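Local coordinates for protein phosphoribosylformylglycinamidine synthase 2 (Thermus thermophilus, PDB 3VIU) that belongs to the PurM-like family of AIR synthase-related proteins and carries adenosine-5'-diphosphate and a magnesium ion in its two-fold repeated architecture, at residues A[32-37]-A[357-362]; A[251-256]-A[317-322]; A[370-373]-A[379-382]. All coordinates share one frame; numbering follows the deposited sequence.

Contact 1 of 3, residues A[32-37]-A[357-362]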
# COMPACT_ATOMS: atom_id res chain seq x y z
N LEU A 32 -26.23 -18.38 1.19
CA LEU A 32 -25.22 -17.77 2.04
C LEU A 32 -23.89 -17.62 1.30
O LEU A 32 -23.15 -16.66 1.52
CB LEU A 32 -25.04 -18.60 3.32
CG LEU A 32 -25.80 -18.12 4.58
CD1 LEU A 32 -27.11 -17.47 4.20
CD2 LEU A 32 -26.05 -19.30 5.51
N LEU A 33 -23.59 -18.56 0.40
CA LEU A 33 -22.35 -18.49 -0.37
C LEU A 33 -22.37 -17.26 -1.29
O LEU A 33 -21.38 -16.52 -1.38
CB LEU A 33 -22.16 -19.76 -1.20
CG LEU A 33 -21.99 -21.10 -0.47
CD1 LEU A 33 -21.77 -22.22 -1.48
CD2 LEU A 33 -20.82 -21.04 0.50
N PHE A 34 -23.49 -17.05 -1.98
CA PHE A 34 -23.60 -15.91 -2.87
C PHE A 34 -23.56 -14.58 -2.13
O PHE A 34 -22.89 -13.64 -2.56
CB PHE A 34 -24.89 -15.99 -3.70
CG PHE A 34 -24.78 -16.87 -4.90
CD1 PHE A 34 -25.23 -18.19 -4.86
CD2 PHE A 34 -24.19 -16.40 -6.07
CE1 PHE A 34 -25.10 -19.02 -5.98
CE2 PHE A 34 -24.05 -17.22 -7.18
CZ PHE A 34 -24.51 -18.53 -7.14
N LYS A 35 -24.27 -14.49 -1.01
CA LYS A 35 -24.29 -13.27 -0.24
C LYS A 35 -22.86 -12.77 -0.02
O LYS A 35 -22.58 -11.58 -0.15
CB LYS A 35 -24.97 -13.49 1.12
CG LYS A 35 -25.03 -12.22 1.98
CD LYS A 35 -25.53 -12.49 3.40
CE LYS A 35 -24.54 -13.35 4.19
NZ LYS A 35 -24.93 -13.50 5.63
N VAL A 36 -21.95 -13.70 0.29
CA VAL A 36 -20.56 -13.34 0.54
C VAL A 36 -19.70 -13.19 -0.72
O VAL A 36 -18.90 -12.26 -0.82
CB VAL A 36 -19.89 -14.37 1.49
CG1 VAL A 36 -18.45 -13.97 1.78
CG2 VAL A 36 -20.68 -14.45 2.79
N MSE A 37 -19.86 -14.09 -1.68
CA MSE A 37 -19.07 -14.01 -2.91
C MSE A 37 -19.47 -12.85 -3.82
O MSE A 37 -18.68 -12.39 -4.64
CB MSE A 37 -19.15 -15.33 -3.69
CG MSE A 37 -18.39 -16.47 -3.02
SE MSE A 37 -16.47 -16.14 -2.86
CE MSE A 37 -15.93 -16.59 -4.68
N THR A 357 -19.07 -22.67 -10.89
CA THR A 357 -17.95 -21.82 -10.52
C THR A 357 -18.13 -20.40 -11.08
O THR A 357 -18.00 -19.42 -10.35
CB THR A 357 -16.62 -22.39 -11.04
OG1 THR A 357 -16.68 -22.52 -12.47
CG2 THR A 357 -16.36 -23.76 -10.44
N GLU A 358 -18.44 -20.30 -12.37
CA GLU A 358 -18.64 -19.00 -13.00
C GLU A 358 -19.67 -18.15 -12.26
O GLU A 358 -19.48 -16.95 -12.07
CB GLU A 358 -19.10 -19.16 -14.45
CG GLU A 358 -19.24 -17.83 -15.16
CD GLU A 358 -20.03 -17.92 -16.45
OE1 GLU A 358 -21.25 -18.15 -16.38
OE2 GLU A 358 -19.41 -17.77 -17.53
N ALA A 359 -20.76 -18.78 -11.85
CA ALA A 359 -21.82 -18.08 -11.14
C ALA A 359 -21.32 -17.44 -9.86
O ALA A 359 -21.79 -16.38 -9.45
CB ALA A 359 -22.96 -19.05 -10.83
N LEU A 360 -20.34 -18.09 -9.24
CA LEU A 360 -19.78 -17.62 -7.98
C LEU A 360 -18.65 -16.60 -8.12
O LEU A 360 -18.52 -15.71 -7.28
CB LEU A 360 -19.31 -18.82 -7.17
CG LEU A 360 -19.70 -18.87 -5.69
CD1 LEU A 360 -21.15 -18.44 -5.50
CD2 LEU A 360 -19.50 -20.28 -5.19
N ALA A 361 -17.85 -16.71 -9.18
CA ALA A 361 -16.72 -15.82 -9.39
C ALA A 361 -16.97 -14.61 -10.28
O ALA A 361 -16.24 -13.62 -10.21
CB ALA A 361 -15.53 -16.61 -9.93
N GLU A 362 -17.99 -14.69 -11.13
CA GLU A 362 -18.29 -13.59 -12.04
C GLU A 362 -19.62 -12.93 -11.75
O GLU A 362 -20.60 -13.15 -12.45
CB GLU A 362 -18.25 -14.08 -13.48
CG GLU A 362 -16.87 -14.53 -13.94
CD GLU A 362 -16.84 -14.95 -15.40
OE1 GLU A 362 -17.21 -14.13 -16.27
OE2 GLU A 362 -16.43 -16.11 -15.68
O HOH W 1 -16.81 -13.10 -6.80

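Contact 2 of 3, residues A[251-256]-A[317-322]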
# COMPACT_ATOMS: atom_id res chain seq x y z
N LEU A 251 10.76 -26.27 -3.60
CA LEU A 251 11.09 -27.63 -3.99
C LEU A 251 10.26 -28.02 -5.20
O LEU A 251 10.33 -29.15 -5.67
CB LEU A 251 10.81 -28.61 -2.86
CG LEU A 251 11.72 -28.46 -1.64
CD1 LEU A 251 11.45 -29.60 -0.66
CD2 LEU A 251 13.18 -28.46 -2.08
N ASP A 252 9.48 -27.07 -5.71
CA ASP A 252 8.64 -27.31 -6.88
C ASP A 252 7.74 -28.52 -6.67
O ASP A 252 7.66 -29.41 -7.52
CB ASP A 252 9.53 -27.53 -8.11
CG ASP A 252 8.73 -27.65 -9.39
OD1 ASP A 252 8.15 -26.63 -9.82
OD2 ASP A 252 8.70 -28.76 -9.96
N LEU A 253 7.04 -28.54 -5.54
CA LEU A 253 6.15 -29.64 -5.22
C LEU A 253 4.68 -29.30 -5.48
O LEU A 253 3.81 -30.18 -5.44
CB LEU A 253 6.32 -30.02 -3.75
CG LEU A 253 7.75 -30.38 -3.35
CD1 LEU A 253 7.83 -30.61 -1.85
CD2 LEU A 253 8.18 -31.62 -4.11
N VAL A 254 4.41 -28.03 -5.77
CA VAL A 254 3.04 -27.60 -6.00
C VAL A 254 2.81 -26.91 -7.34
O VAL A 254 3.71 -26.30 -7.90
CB VAL A 254 2.59 -26.66 -4.87
CG1 VAL A 254 2.67 -27.39 -3.53
CG2 VAL A 254 3.47 -25.43 -4.84
N GLU A 255 1.58 -27.00 -7.83
CA GLU A 255 1.21 -26.36 -9.09
C GLU A 255 0.27 -25.19 -8.81
O GLU A 255 -0.04 -24.40 -9.70
CB GLU A 255 0.54 -27.37 -10.02
CG GLU A 255 -0.58 -28.17 -9.38
CD GLU A 255 -1.24 -29.13 -10.35
OE1 GLU A 255 -0.52 -29.94 -10.98
OE2 GLU A 255 -2.48 -29.08 -10.50
N GLY A 256 -0.17 -25.09 -7.56
CA GLY A 256 -1.07 -24.02 -7.18
C GLY A 256 -1.15 -23.87 -5.67
O GLY A 256 -1.18 -24.86 -4.94
N GLU A 317 2.65 -35.77 -3.76
CA GLU A 317 1.80 -35.64 -2.58
C GLU A 317 2.62 -35.93 -1.34
O GLU A 317 2.67 -35.11 -0.42
CB GLU A 317 0.62 -36.61 -2.63
CG GLU A 317 -0.27 -36.48 -3.84
CD GLU A 317 0.39 -37.00 -5.10
OE1 GLU A 317 1.34 -37.80 -4.99
OE2 GLU A 317 -0.06 -36.61 -6.20
N LYS A 318 3.25 -37.09 -1.30
CA LYS A 318 4.05 -37.46 -0.15
C LYS A 318 5.07 -36.38 0.20
O LYS A 318 5.16 -35.96 1.35
CB LYS A 318 4.77 -38.79 -0.40
CG LYS A 318 4.12 -39.96 0.32
CD LYS A 318 4.12 -39.72 1.84
CE LYS A 318 5.54 -39.68 2.42
NZ LYS A 318 5.56 -39.47 3.90
N ALA A 319 5.81 -35.93 -0.81
CA ALA A 319 6.82 -34.89 -0.63
C ALA A 319 6.22 -33.68 0.09
O ALA A 319 6.81 -33.16 1.04
CB ALA A 319 7.38 -34.47 -1.98
N LEU A 320 5.05 -33.25 -0.37
CA LEU A 320 4.37 -32.10 0.22
C LEU A 320 4.11 -32.35 1.70
O LEU A 320 4.33 -31.48 2.54
CB LEU A 320 3.04 -31.83 -0.50
CG LEU A 320 2.17 -30.68 0.04
CD1 LEU A 320 2.93 -29.37 -0.06
CD2 LEU A 320 0.86 -30.59 -0.73
N GLU A 321 3.64 -33.55 2.02
CA GLU A 321 3.34 -33.89 3.41
C GLU A 321 4.60 -33.82 4.26
O GLU A 321 4.59 -33.27 5.36
CB GLU A 321 2.73 -35.29 3.49
CG GLU A 321 1.68 -35.53 2.41
CD GLU A 321 0.98 -36.88 2.54
OE1 GLU A 321 1.65 -37.87 2.90
OE2 GLU A 321 -0.24 -36.93 2.26
N GLU A 322 5.69 -34.36 3.73
CA GLU A 322 6.96 -34.37 4.43
C GLU A 322 7.47 -32.95 4.67
O GLU A 322 7.99 -32.64 5.75
CB GLU A 322 7.98 -35.22 3.66
CG GLU A 322 7.57 -36.69 3.64
CD GLU A 322 8.53 -37.59 2.88
OE1 GLU A 322 8.25 -38.80 2.79
OE2 GLU A 322 9.56 -37.08 2.38

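Contact 3 of 3, residues A[370-373]-A[379-382]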
# COMPACT_ATOMS: atom_id res chain seq x y z
N GLY A 370 -21.57 9.71 -12.20
CA GLY A 370 -21.00 10.49 -11.12
C GLY A 370 -21.26 11.96 -11.32
O GLY A 370 -21.49 12.43 -12.44
N ARG A 371 -21.24 12.69 -10.22
CA ARG A 371 -21.43 14.13 -10.22
C ARG A 371 -20.70 14.64 -9.00
O ARG A 371 -20.93 14.17 -7.88
CB ARG A 371 -22.91 14.52 -10.13
CG ARG A 371 -23.13 16.00 -10.38
CD ARG A 371 -24.59 16.42 -10.34
NE ARG A 371 -25.01 16.81 -9.00
CZ ARG A 371 -25.83 16.11 -8.24
NH1 ARG A 371 -26.33 14.96 -8.69
NH2 ARG A 371 -26.16 16.55 -7.03
N GLU A 372 -19.81 15.60 -9.21
CA GLU A 372 -19.04 16.14 -8.10
C GLU A 372 -19.86 16.84 -7.02
O GLU A 372 -20.80 17.58 -7.31
CB GLU A 372 -17.96 17.09 -8.63
CG GLU A 372 -17.14 17.71 -7.52
CD GLU A 372 -15.87 18.35 -8.03
OE1 GLU A 372 -15.95 19.20 -8.94
OE2 GLU A 372 -14.80 18.00 -7.50
N ASP A 373 -19.48 16.58 -5.78
CA ASP A 373 -20.10 17.18 -4.61
C ASP A 373 -19.86 18.70 -4.74
O ASP A 373 -18.72 19.16 -4.74
CB ASP A 373 -19.43 16.61 -3.35
CG ASP A 373 -19.95 17.20 -2.06
OD1 ASP A 373 -19.62 16.63 -1.00
OD2 ASP A 373 -20.68 18.22 -2.09
N LEU A 379 -15.10 24.61 -2.16
CA LEU A 379 -13.86 24.72 -1.41
C LEU A 379 -12.65 24.88 -2.33
O LEU A 379 -11.82 25.77 -2.13
CB LEU A 379 -13.67 23.50 -0.50
CG LEU A 379 -14.59 23.47 0.72
CD1 LEU A 379 -14.44 22.16 1.49
CD2 LEU A 379 -14.26 24.67 1.61
N ARG A 380 -12.57 24.04 -3.36
CA ARG A 380 -11.46 24.09 -4.31
C ARG A 380 -11.34 25.43 -5.04
O ARG A 380 -10.23 25.91 -5.27
CB ARG A 380 -11.60 22.96 -5.35
CG ARG A 380 -10.50 22.95 -6.41
CD ARG A 380 -10.62 21.74 -7.35
NE ARG A 380 -11.80 21.78 -8.21
CZ ARG A 380 -12.83 20.94 -8.12
NH1 ARG A 380 -12.83 19.99 -7.19
NH2 ARG A 380 -13.85 21.05 -8.95
N GLU A 381 -12.47 26.03 -5.40
CA GLU A 381 -12.49 27.30 -6.09
C GLU A 381 -12.39 28.51 -5.15
O GLU A 381 -12.36 29.65 -5.61
CB GLU A 381 -13.75 27.41 -6.95
CG GLU A 381 -13.87 26.33 -8.03
CD GLU A 381 -15.07 26.53 -8.95
OE1 GLU A 381 -15.20 25.76 -9.93
OE2 GLU A 381 -15.88 27.45 -8.71
N THR A 382 -12.34 28.28 -3.85
CA THR A 382 -12.21 29.40 -2.93
C THR A 382 -10.82 30.02 -3.12
O THR A 382 -9.81 29.33 -3.04
CB THR A 382 -12.35 28.97 -1.46
OG1 THR A 382 -13.60 28.31 -1.28
CG2 THR A 382 -12.30 30.19 -0.55

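Contact 1 of 3, residues A[32-37]-A[357-362]
F34 and M37 of segment 32-37 meet A359 and L360 of segment 357-362 where two short helices run at 45° to each other, their axes 10.1 Å apart at closest approach. This is plain helix-helix packing, which joins the N-terminal linker region (helix 28-37) to helix 357-361, the helix that directly follows strand 350-356 at the border of a mixed sheet. L360 has the largest share of the buried surface, meeting F34 through CD1 and M37 through CG. Its CD1 methyl sits over the face of the F34 ring in a CH-pi contact, 3.6 Å from the centroid and 13° off the normal, so it lies almost above the ring centre. At the ring edge, near its plane, F34 CE2 approaches A359 O at 3.3 Å, while CZ rests against A359 CB. That carbonyl is also an acceptor for W38 NE1, and the W38 ring meets F34 edge-to-face. M37, a selenomethionine, crosses L360 at about a right angle, with CG 3.8 Å from L360 CG; bends at chi2 and chi3 fold its chain so that CE lies near L360 O. Helix 264-275 packs against M37 as well. One water links the backbones, donating to M37 O at 2.9 Å and to L360 O at 3.2 Å.

Contact 2 of 3, residues A[251-256]-A[317-322]
L253 turns its CG away from its own carbonyl carbon and beside the backbone N (chi1 -56°), and with chi2 at 175° its two methyls reach A319 on helix 317-326. On the helix, L320 has its CG opposite the backbone N (chi1 177°), which carries CD1 to V254. The contact is entirely apolar, with no hydrogen bond crossing it. Both methyls of L253 rest against the one methyl of A319: CD2 comes to 3.6 Å from A319 CB and CD1 to 3.9 Å from that same atom. CD1 also lies against the helix backbone, 4.0 Å from A319 C. One residue on, V254 offers CG1 to L320 CD1 at 4.0 Å, the two side chains crossing at about a right angle. The approach to this patch begins with a Schellman motif at the end of helix 235-250, where D252 has positive phi; the chain leaves the last turn there and leads on to strand 254-259. D252 OD2 forms a salt bridge with K313, close to the start of the other segment. The contact thus packs a helix on the sheet of the AIR synthase-related C-terminal domain: strand 254-259 is outermost in that sheet and antiparallel to strand 307-312. E255 and G256 form backbone hydrogen bonds with V311 of strand 307-312, and L253 with K313 just past its end, while helix 317-326 packs against the sheet, with L320 also touching L310 and P312 of strand 307-312 and Y198 of strand 196-201.

Contact 3 of 3, residues A[370-373]-A[379-382]
E372 and R380 meet through a salt bridge made of two hydrogen bonds. The guanidinium comes end-on, with its two terminal nitrogens each taking one carboxylate oxygen: R380 NH2 donates to E372 OE1 at 2.8 Å, nearly straight at 173°, and R380 NH1 donates to E372 OE2 at 2.8 Å, a little more bent at 162°. Both oxygens are met on their syn sides. The carboxylate carbon lies at the guanidinium edge and in its plane, yet the two flat groups are turned 22° apart, and the nitrogens stand somewhat out of the carboxylate plane. Having two parallel links instead of one limits how far either group can rotate about its own end. E372 reaches across with a chain extended beyond CG, whereas R380 bends at chi3 to bring its planar end round to the acid.

The salt bridge links the residue before the N-cap of the short helix 374-380 to the last turn of that helix. The N-cap motif itself is formed by D373, whose OD2 accepts from the backbone N of E375, while D373 OD1 is joined to R534 by a second salt bridge.

Among the remaining polar interactions, R380 NH1 also donates to L456 O, so this nitrogen serves two acceptors. At the C-terminal end of the helix the backbone N of T382 bonds to L379 O, and T382 OG1 to R378 O. Among plain side-chain contacts, E372 touches H499 of helix 495-515, and R380 touches H457 and H590.

Overall arrangement
Starting at the N terminus, helix 28-37 opens contact 1, which closes only at helix 357-361, so its loop takes in the first two mixed sheets of the chain. Contact 2 opens and closes within that long loop, a smaller enclosure that ties the edge strand 254-259 to helix 317-326. Contact 3 follows in series, a short loop around helix 374-380, which comes next in the chain after helix 357-361 and whose preceding loop 370-373 touches helix 495-515 of the second half. None of the three touch: the centres of contacts 1 and 2 are about 29 Å apart, while those of contacts 2 and 3 are about 56 Å apart, on opposite sides of the chain's centre.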